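Local atomic coordinates of glucose-6-phosphate 1-dehydrogenase (Mycobacterium avium, PDB entry 4LGV), a protein that probably catalyses the NADP-dependent oxidation of glucose 6-phosphate to 6-phosphogluconolactone, the entry step of the pentose phosphate pathway. Residues 223-228 against 328-333; 263-268 against 278-283. All blocks are in the same frame, centred on the assembly; numbering follows the deposited sequence.

Contact 1 of 2, residues 223-228 against 328-333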
loop_
_atom_site.group_PDB
_atom_site.type_symbol
_atom_site.label_atom_id
_atom_site.label_comp_id
_atom_site.label_asym_id
_atom_site.label_seq_id
_atom_site.Cartn_x
_atom_site.Cartn_y
_atom_site.Cartn_z
ATOM N N SER A 223 7.974 10.447 6.989
ATOM C CA SER A 223 7.576 10.910 8.343
ATOM C C SER A 223 7.671 12.404 8.541
ATOM O O SER A 223 6.906 12.956 9.300
ATOM C CB SER A 223 8.367 10.258 9.466
ATOM O OG SER A 223 9.707 10.678 9.368
ATOM N N GLU A 224 8.532 13.054 7.803
ATOM C CA GLU A 224 8.835 14.434 8.054
ATOM C C GLU A 224 9.552 15.049 6.859
ATOM O O GLU A 224 10.336 14.365 6.199
ATOM C CB GLU A 224 9.748 14.498 9.285
ATOM C CG GLU A 224 10.083 15.864 9.799
ATOM C CD GLU A 224 10.561 15.800 11.255
ATOM O OE1 GLU A 224 11.406 16.654 11.687
ATOM O OE2 GLU A 224 10.121 14.889 11.960
ATOM N N ILE A 225 9.370 16.350 6.668
ATOM C CA ILE A 225 10.044 17.086 5.613
ATOM C C ILE A 225 10.754 18.317 6.164
ATOM O O ILE A 225 10.172 19.038 6.964
ATOM C CB ILE A 225 9.025 17.530 4.546
ATOM C CG1 ILE A 225 8.359 16.297 3.923
ATOM C CG2 ILE A 225 9.726 18.305 3.458
ATOM C CD1 ILE A 225 7.285 16.547 2.923
ATOM N N HIS A 226 12.003 18.551 5.739
ATOM C CA HIS A 226 12.749 19.773 6.097
ATOM C C HIS A 226 13.152 20.503 4.826
ATOM O O HIS A 226 13.740 19.908 3.917
ATOM C CB HIS A 226 14.033 19.495 6.831
ATOM C CG HIS A 226 13.855 18.966 8.207
ATOM N ND1 HIS A 226 14.927 18.664 9.018
ATOM C CD2 HIS A 226 12.748 18.616 8.896
ATOM C CE1 HIS A 226 14.484 18.208 10.180
ATOM N NE2 HIS A 226 13.164 18.147 10.122
ATOM N N ILE A 227 12.799 21.769 4.756
ATOM C CA ILE A 227 13.184 22.616 3.644
ATOM C C ILE A 227 14.179 23.664 4.131
ATOM O O ILE A 227 13.904 24.394 5.086
ATOM C CB ILE A 227 11.957 23.302 3.054
ATOM C CG1 ILE A 227 11.086 22.231 2.393
ATOM C CG2 ILE A 227 12.394 24.354 2.065
ATOM C CD1 ILE A 227 9.777 22.746 1.809
ATOM N N THR A 228 15.347 23.681 3.531
ATOM C CA THR A 228 16.408 24.604 3.923
ATOM C C THR A 228 16.759 25.470 2.748
ATOM O O THR A 228 17.084 24.964 1.672
ATOM C CB THR A 228 17.668 23.850 4.360
ATOM O OG1 THR A 228 17.404 23.088 5.543
ATOM C CG2 THR A 228 18.803 24.827 4.644
ATOM N N TRP A 328 -4.948 13.659 2.047
ATOM C CA TRP A 328 -4.730 12.208 2.079
ATOM C C TRP A 328 -3.262 11.817 1.923
ATOM O O TRP A 328 -2.845 10.788 2.420
ATOM C CB TRP A 328 -5.535 11.506 1.007
ATOM C CG TRP A 328 -7.001 11.410 1.290
ATOM C CD1 TRP A 328 -7.670 11.955 2.329
ATOM C CD2 TRP A 328 -7.996 10.757 0.471
ATOM N NE1 TRP A 328 -9.011 11.680 2.223
ATOM C CE2 TRP A 328 -9.229 10.932 1.097
ATOM C CE3 TRP A 328 -7.945 10.024 -0.705
ATOM C CZ2 TRP A 328 -10.423 10.413 0.570
ATOM C CZ3 TRP A 328 -9.129 9.514 -1.245
ATOM C CH2 TRP A 328 -10.343 9.709 -0.616
ATOM N N ARG A 329 -2.481 12.622 1.196
ATOM C CA ARG A 329 -1.090 12.251 0.891
ATOM C C ARG A 329 -0.151 12.625 2.034
ATOM O O ARG A 329 0.781 11.880 2.316
ATOM C CB ARG A 329 -0.622 12.915 -0.365
ATOM C CG ARG A 329 0.757 12.446 -0.831
ATOM C CD ARG A 329 1.157 13.058 -2.174
ATOM N NE ARG A 329 0.321 12.504 -3.214
ATOM C CZ ARG A 329 0.555 11.362 -3.823
ATOM N NH1 ARG A 329 1.611 10.596 -3.510
ATOM N NH2 ARG A 329 -0.285 10.940 -4.738
ATOM N N TRP A 330 -0.433 13.723 2.724
ATOM C CA TRP A 330 0.533 14.292 3.661
ATOM C C TRP A 330 0.048 14.521 5.134
ATOM O O TRP A 330 0.838 14.971 5.951
ATOM C CB TRP A 330 1.072 15.619 3.111
ATOM C CG TRP A 330 1.725 15.481 1.758
ATOM C CD1 TRP A 330 1.271 15.983 0.572
ATOM C CD2 TRP A 330 2.969 14.820 1.453
ATOM N NE1 TRP A 330 2.144 15.674 -0.436
ATOM C CE2 TRP A 330 3.203 14.980 0.087
ATOM C CE3 TRP A 330 3.898 14.106 2.222
ATOM C CZ2 TRP A 330 4.292 14.425 -0.545
ATOM C CZ3 TRP A 330 5.008 13.567 1.602
ATOM C CH2 TRP A 330 5.200 13.733 0.221
ATOM N N ALA A 331 -1.175 14.187 5.463
ATOM C CA ALA A 331 -1.693 14.507 6.819
ATOM C C ALA A 331 -0.760 13.927 7.872
ATOM O O ALA A 331 -0.330 12.770 7.753
ATOM C CB ALA A 331 -3.095 13.977 7.026
ATOM N N GLY A 332 -0.486 14.725 8.901
ATOM C CA GLY A 332 0.342 14.284 10.030
ATOM C C GLY A 332 1.862 14.370 9.790
ATOM O O GLY A 332 2.651 14.039 10.707
ATOM N N VAL A 333 2.289 14.780 8.592
ATOM C CA VAL A 333 3.703 14.867 8.285
ATOM C C VAL A 333 4.126 16.302 8.594
ATOM O O VAL A 333 3.751 17.193 7.869
ATOM C CB VAL A 333 3.974 14.533 6.813
ATOM C CG1 VAL A 333 5.413 14.833 6.432
ATOM C CG2 VAL A 333 3.655 13.085 6.527
HETATM O O HOH W 1 4.677 11.733 10.604
#

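Contact 2 of 2, residues 263-268 against 278-283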
loop_
_atom_site.group_PDB
_atom_site.type_symbol
_atom_site.label_atom_id
_atom_site.label_comp_id
_atom_site.label_asym_id
_atom_site.label_seq_id
_atom_site.Cartn_x
_atom_site.Cartn_y
_atom_site.Cartn_z
ATOM N N VAL A 263 6.786 19.652 -4.759
ATOM C CA VAL A 263 7.201 18.423 -4.113
ATOM C C VAL A 263 5.979 17.641 -3.668
ATOM O O VAL A 263 5.996 16.426 -3.693
ATOM C CB VAL A 263 8.102 18.735 -2.881
ATOM C CG1 VAL A 263 8.289 17.512 -2.015
ATOM C CG2 VAL A 263 9.469 19.195 -3.356
ATOM N N ALA A 264 4.931 18.350 -3.269
ATOM C CA ALA A 264 3.776 17.734 -2.596
ATOM C C ALA A 264 2.527 17.508 -3.444
ATOM O O ALA A 264 1.660 16.707 -3.079
ATOM C CB ALA A 264 3.417 18.555 -1.427
ATOM N N MET A 265 2.425 18.179 -4.581
ATOM C CA MET A 265 1.191 18.134 -5.384
ATOM C C MET A 265 0.906 16.773 -5.974
ATOM O O MET A 265 1.828 15.969 -6.223
ATOM C CB MET A 265 1.246 19.129 -6.531
ATOM C CG MET A 265 2.342 18.865 -7.533
ATOM S SD MET A 265 2.517 20.132 -8.788
ATOM C CE MET A 265 3.742 19.317 -9.808
ATOM N N GLU A 266 -0.390 16.564 -6.226
ATOM C CA GLU A 266 -0.856 15.480 -7.058
ATOM C C GLU A 266 -0.403 15.742 -8.507
ATOM O O GLU A 266 -0.205 16.885 -8.911
ATOM C CB GLU A 266 -2.386 15.359 -7.005
ATOM C CG GLU A 266 -2.915 15.145 -5.610
ATOM C CD GLU A 266 -2.400 13.882 -4.947
ATOM O OE1 GLU A 266 -2.350 12.822 -5.626
ATOM O OE2 GLU A 266 -2.085 13.911 -3.735
ATOM N N PRO A 267 -0.280 14.675 -9.300
ATOM C CA PRO A 267 0.132 14.864 -10.664
ATOM C C PRO A 267 -0.897 15.616 -11.496
ATOM O O PRO A 267 -2.039 15.266 -11.480
ATOM C CB PRO A 267 0.271 13.413 -11.202
ATOM C CG PRO A 267 -0.516 12.581 -10.270
ATOM C CD PRO A 267 -0.459 13.248 -8.946
ATOM N N PRO A 268 -0.487 16.620 -12.258
ATOM C CA PRO A 268 -1.383 17.258 -13.225
ATOM C C PRO A 268 -1.985 16.317 -14.214
ATOM O O PRO A 268 -1.336 15.356 -14.616
ATOM C CB PRO A 268 -0.441 18.246 -14.000
ATOM C CG PRO A 268 0.721 18.472 -13.064
ATOM C CD PRO A 268 0.878 17.180 -12.291
ATOM N N ASP A 278 -3.303 24.459 -11.251
ATOM C CA ASP A 278 -4.389 23.818 -10.547
ATOM C C ASP A 278 -3.825 22.901 -9.433
ATOM O O ASP A 278 -4.343 22.908 -8.336
ATOM C CB ASP A 278 -5.270 22.952 -11.462
ATOM C CG ASP A 278 -6.151 23.769 -12.383
ATOM O OD1 ASP A 278 -6.235 25.004 -12.235
ATOM O OD2 ASP A 278 -6.702 23.190 -13.344
ATOM N N LYS A 279 -2.758 22.146 -9.701
ATOM C CA LYS A 279 -2.312 21.193 -8.708
ATOM C C LYS A 279 -1.625 21.891 -7.525
ATOM O O LYS A 279 -1.780 21.474 -6.386
ATOM C CB LYS A 279 -1.369 20.181 -9.325
ATOM C CG LYS A 279 -2.025 19.294 -10.370
ATOM C CD LYS A 279 -2.946 18.277 -9.733
ATOM C CE LYS A 279 -4.394 18.490 -10.047
ATOM N NZ LYS A 279 -5.168 17.438 -9.293
ATOM N N LYS A 280 -0.872 22.953 -7.825
ATOM C CA LYS A 280 -0.203 23.674 -6.800
ATOM C C LYS A 280 -1.259 24.312 -5.864
ATOM O O LYS A 280 -1.108 24.250 -4.678
ATOM C CB LYS A 280 0.704 24.742 -7.395
ATOM C CG LYS A 280 1.943 24.256 -8.163
ATOM C CD LYS A 280 2.838 25.488 -8.320
ATOM C CE LYS A 280 3.755 25.531 -9.510
ATOM N NZ LYS A 280 3.787 26.895 -10.113
ATOM N N ALA A 281 -2.278 24.938 -6.442
ATOM C CA ALA A 281 -3.277 25.606 -5.664
ATOM C C ALA A 281 -3.951 24.616 -4.713
ATOM O O ALA A 281 -4.191 24.936 -3.570
ATOM C CB ALA A 281 -4.334 26.283 -6.568
ATOM N N GLU A 282 -4.257 23.423 -5.195
ATOM C CA GLU A 282 -4.851 22.405 -4.322
ATOM C C GLU A 282 -4.024 22.143 -3.068
ATOM O O GLU A 282 -4.589 21.812 -2.051
ATOM C CB GLU A 282 -4.953 21.042 -5.019
ATOM C CG GLU A 282 -6.030 20.964 -6.016
ATOM C CD GLU A 282 -6.141 19.548 -6.600
ATOM O OE1 GLU A 282 -5.243 18.598 -6.342
ATOM O OE2 GLU A 282 -7.143 19.430 -7.344
ATOM N N VAL A 283 -2.700 22.156 -3.207
ATOM C CA VAL A 283 -1.831 21.930 -2.073
ATOM C C VAL A 283 -2.084 23.017 -1.050
ATOM O O VAL A 283 -2.297 22.746 0.111
ATOM C CB VAL A 283 -0.346 21.952 -2.460
ATOM C CG1 VAL A 283 0.542 21.910 -1.216
ATOM C CG2 VAL A 283 -0.003 20.774 -3.351
HETATM O O HOH W 2 -2.206 18.850 -5.917
#

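Contact 1 of 2, residues 223-228 against 328-333
W330 and V333, the two ends of a type II beta turn, close on the start of strand 222-230 by apolar contact. Just before the turn, CG of R329 rests against one face of the W330 ring, 3.5 Å above the plane and toward the rim. W330 itself has CG anti to the carbonyl carbon (chi1 -58°), which swings the indole back toward the strand until CZ3 lies 4.0 Å from I225 CD1. The two side chains cross at about a right angle. The indole NE1 probably hydrogen-bonds to A264 O. The turn is closed by V333 N bonding to W330 O at 3.0 Å, with G332 at a positive phi of 82°. A water lies 3.1 Å from G332 O and 2.9 Å from S223 O, probably shared between the two carbonyls, although other acceptors compete for its protons. V333 then makes the broadest contact. Its CG1, anti to the backbone N, fits against the strand backbone, 3.7 Å from S223 O and 3.8 Å from E224 CA, and also touches I225 CG1. Beyond V333 the chain pairs with I225 through P334 and F336. On the other edge of strand 222-230, S223 and E224 form a classic beta bulge opposite F353, while E224 OE1 receives bonds from H226 NE2, on its anti side, and from H475 N. The direct contact is van der Waals packing round V333 and W330, with one water as the polar link, while the backbone hydrogen bonds of 223-226 go mostly to the neighbouring strands of the mixed sheet.

Contact 2 of 2, residues 263-268 against 278-283
K279 lies along the chain that leaves helix 246-264 and touches it with CB, CG and CD. CB sits 3.9 Å from M265 SD, the two side chains crossing at about a right angle. E266 O runs alongside CB, CG and CD of K279 and comes closest to CD, at 3.2 Å, while P268 CA lies 3.6 Å from K279 CG. Bends at chi2 and chi3 (-73° and 113°) carry the tip back over its own helix, where NZ forms a salt bridge to E282 OE1 at 3.2 Å, reaching it from above the carboxylate plane. Its strongest polar partner, however, is E282 of the third subunit; the bridge is reciprocal, and the lysines probably help offset the closeness of the two E282 carboxylates. One turn along the helix, V283 CG2 presses on the backbone at M265 CA, 3.5 Å away. A single water joins the segments: it accepts from E266 N at 2.9 Å and donates to K279 O at 2.7 Å and to E282 OE1, thereby satisfying the first amide beyond M265, where helical geometry ends. Two consecutive helices, joined by a short connection containing P267 and P268, thus pack where the first one ends, at a subunit interface.

How the contacts relate
After the N-terminal parallel-sheet domain the chain lays down strand 222-230, then runs through helix 246-264 into 263-268. Contact 2 closes a short loop there, bringing helix 273-284 back against the exit of that helix. The chain continues through strands 295-300 and 318-323 before 328-333 returns to strand 222-230, so contact 1 closes a loop of about a hundred residues with contact 2 nested inside. The two meet directly: R329 NE forms a 2.8 Å salt bridge with E266 OE2, beside the W330-A264 tie. The exit of helix 246-264 is thus tied to the loop that leads into strand 335-340 of the mixed sheet, and both contacts touch the third subunit.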